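Long-range contact in diguanylate cyclase/phosphodiesterase-domain containing protein (Thermotoga maritima MSB8, PDB 6KHU), which probably acts in cyclic di-GMP signalling as a GGDEF-type diguanylate cyclase: residues Thr31-Lys36 against Phe74-Ile79. Sequence-based numbering, arbitrary orientation.
Sequences TIFFVK and FALFVI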
loop_
_atom_site.group_PDB
_atom_site.type_symbol
_atom_site.label_atom_id
_atom_site.label_comp_id
_atom_site.label_asym_id
_atom_site.label_seq_id
_atom_site.Cartn_x
_atom_site.Cartn_y
_atom_site.Cartn_z
ATOM N N THR A 31 -4.366 -4.964 6.069
ATOM C CA THR A 31 -4.192 -3.520 6.058
ATOM C C THR A 31 -3.793 -3.047 4.671
ATOM O O THR A 31 -2.988 -3.693 3.994
ATOM C CB THR A 31 -3.156 -3.104 7.114
ATOM O OG1 THR A 31 -3.648 -3.474 8.411
ATOM C CG2 THR A 31 -2.928 -1.600 7.091
ATOM N N ILE A 32 -4.383 -1.929 4.250
ATOM C CA ILE A 32 -4.091 -1.276 2.979
ATOM C C ILE A 32 -3.266 -0.027 3.262
ATOM O O ILE A 32 -3.630 0.780 4.125
ATOM C CB ILE A 32 -5.381 -0.896 2.229
ATOM C CG1 ILE A 32 -6.260 -2.130 1.996
ATOM C CG2 ILE A 32 -5.049 -0.217 0.908
ATOM C CD1 ILE A 32 -7.647 -1.800 1.475
ATOM N N PHE A 33 -2.169 0.143 2.531
ATOM C CA PHE A 33 -1.344 1.340 2.623
ATOM C C PHE A 33 -1.368 2.049 1.278
ATOM O O PHE A 33 -1.278 1.398 0.229
ATOM C CB PHE A 33 0.132 1.017 3.005
ATOM C CG PHE A 33 0.306 0.324 4.337
ATOM C CD1 PHE A 33 0.083 -1.035 4.460
ATOM C CD2 PHE A 33 0.742 1.027 5.447
ATOM C CE1 PHE A 33 0.256 -1.678 5.663
ATOM C CE2 PHE A 33 0.909 0.384 6.664
ATOM C CZ PHE A 33 0.658 -0.973 6.770
ATOM N N PHE A 34 -1.482 3.383 1.311
ATOM C CA PHE A 34 -1.293 4.238 0.139
ATOM C C PHE A 34 -0.071 5.128 0.344
ATOM O O PHE A 34 0.097 5.721 1.417
ATOM C CB PHE A 34 -2.511 5.148 -0.098
ATOM C CG PHE A 34 -3.584 4.547 -0.959
ATOM C CD1 PHE A 34 -3.907 3.200 -0.862
ATOM C CD2 PHE A 34 -4.294 5.351 -1.857
ATOM C CE1 PHE A 34 -4.919 2.648 -1.656
ATOM C CE2 PHE A 34 -5.305 4.819 -2.648
ATOM C CZ PHE A 34 -5.622 3.461 -2.551
ATOM N N VAL A 35 0.765 5.249 -0.692
ATOM C CA VAL A 35 1.891 6.182 -0.694
ATOM C C VAL A 35 1.819 7.016 -1.972
ATOM O O VAL A 35 1.875 6.469 -3.077
ATOM C CB VAL A 35 3.249 5.461 -0.594
ATOM C CG1 VAL A 35 4.397 6.471 -0.673
ATOM C CG2 VAL A 35 3.339 4.661 0.701
ATOM N N LYS A 36 1.679 8.329 -1.826
ATOM C CA LYS A 36 1.696 9.241 -2.962
ATOM C C LYS A 36 2.996 10.033 -2.949
ATOM O O LYS A 36 3.337 10.648 -1.935
ATOM C CB LYS A 36 0.498 10.197 -2.933
ATOM C CG LYS A 36 0.530 11.220 -4.073
ATOM C CD LYS A 36 -0.812 11.917 -4.266
ATOM C CE LYS A 36 -0.677 13.032 -5.297
ATOM N NZ LYS A 36 -1.957 13.749 -5.554
ATOM N N PHE A 74 1.319 4.633 -5.098
ATOM C CA PHE A 74 1.331 3.187 -4.948
ATOM C C PHE A 74 0.316 2.769 -3.895
ATOM O O PHE A 74 0.007 3.524 -2.966
ATOM C CB PHE A 74 2.701 2.668 -4.519
ATOM C CG PHE A 74 3.727 2.668 -5.605
ATOM C CD1 PHE A 74 3.780 1.634 -6.525
ATOM C CD2 PHE A 74 4.667 3.690 -5.685
ATOM C CE1 PHE A 74 4.755 1.623 -7.527
ATOM C CE2 PHE A 74 5.646 3.689 -6.682
ATOM C CZ PHE A 74 5.686 2.654 -7.603
ATOM N N ALA A 75 -0.174 1.542 -4.031
ATOM C CA ALA A 75 -0.957 0.912 -2.985
ATOM C C ALA A 75 -0.327 -0.425 -2.618
ATOM O O ALA A 75 0.417 -1.028 -3.400
ATOM C CB ALA A 75 -2.421 0.735 -3.407
ATOM N N LEU A 76 -0.621 -0.866 -1.399
ATOM C CA LEU A 76 -0.113 -2.108 -0.848
ATOM C C LEU A 76 -1.171 -2.668 0.085
ATOM O O LEU A 76 -1.786 -1.915 0.853
ATOM C CB LEU A 76 1.196 -1.888 -0.075
ATOM C CG LEU A 76 1.659 -2.953 0.921
ATOM C CD1 LEU A 76 2.324 -4.136 0.187
ATOM C CD2 LEU A 76 2.632 -2.344 1.946
ATOM N N PHE A 77 -1.386 -3.978 0.028
ATOM C CA PHE A 77 -2.105 -4.614 1.121
ATOM C C PHE A 77 -1.307 -5.794 1.649
ATOM O O PHE A 77 -0.630 -6.487 0.889
ATOM C CB PHE A 77 -3.550 -5.019 0.728
ATOM C CG PHE A 77 -3.666 -6.097 -0.329
ATOM C CD1 PHE A 77 -3.590 -7.443 0.012
ATOM C CD2 PHE A 77 -3.939 -5.757 -1.652
ATOM C CE1 PHE A 77 -3.738 -8.425 -0.945
ATOM C CE2 PHE A 77 -4.093 -6.742 -2.627
ATOM C CZ PHE A 77 -3.992 -8.078 -2.272
ATOM N N VAL A 78 -1.380 -5.987 2.969
ATOM C CA VAL A 78 -0.618 -6.991 3.699
ATOM C C VAL A 78 -1.600 -7.779 4.569
ATOM O O VAL A 78 -2.263 -7.209 5.445
ATOM C CB VAL A 78 0.501 -6.357 4.554
ATOM C CG1 VAL A 78 1.581 -5.749 3.660
ATOM C CG2 VAL A 78 -0.048 -5.260 5.450
ATOM N N ILE A 79 -1.714 -9.070 4.316
ATOM C CA ILE A 79 -2.720 -9.851 5.018
ATOM C C ILE A 79 -2.218 -10.181 6.418
ATOM O O ILE A 79 -1.009 -10.288 6.673
ATOM C CB ILE A 79 -3.088 -11.120 4.225
ATOM C CG1 ILE A 79 -1.964 -12.139 4.326
ATOM C CG2 ILE A 79 -3.401 -10.778 2.746
ATOM C CD1 ILE A 79 -2.245 -13.240 5.328
#
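Phe33 of strand 31-36 packs its ring against Leu76 and Val78 of strand 74-79. Its CB lies 4.1 Å from Leu76 O, the carbonyl that accepts the Phe33 N-H in a 2.7 Å bond from Phe33 N to Leu76 O, nearly straight at 168° and in the carbonyl plane. With CG anti to the carbonyl carbon (chi1 -60°), the ring runs alongside Leu76, the two side chains leaving the sheet together. Phe33 CD1 meets Leu76 CD2 at 3.8 Å, and further out Phe33 CE1 meets Val78 CG2 at 3.6 Å; this methyl reaches the ring edge in its plane, with Val78 set roughly perpendicular to Phe33.

Six backbone hydrogen bonds, two each for the pairs Thr31-Val78, Phe33-Leu76 and Val35-Phe74, establish antiparallel pairing, with segment axes at 160°. Between them lie the non-hydrogen-bonded pairs Ile32-Phe77 and Phe34-Ala75, whose side chains occupy the other face. There Ala75 CB comes at the Phe34 ring obliquely, 3.6 Å from Phe34 CE1, and the Phe77 and Phe12 rings meet.

These are inner strands of the GGDEF-domain sheet: 30-37 also pairs with 105-112, and 73-79 with 65-68. The Phe33 face packs on helices 41-57 and 86-100, Ile89 touching both Phe33 and Val78, whereas on the reverse helix 9-26 contacts Ile32, Ala75 and Phe77.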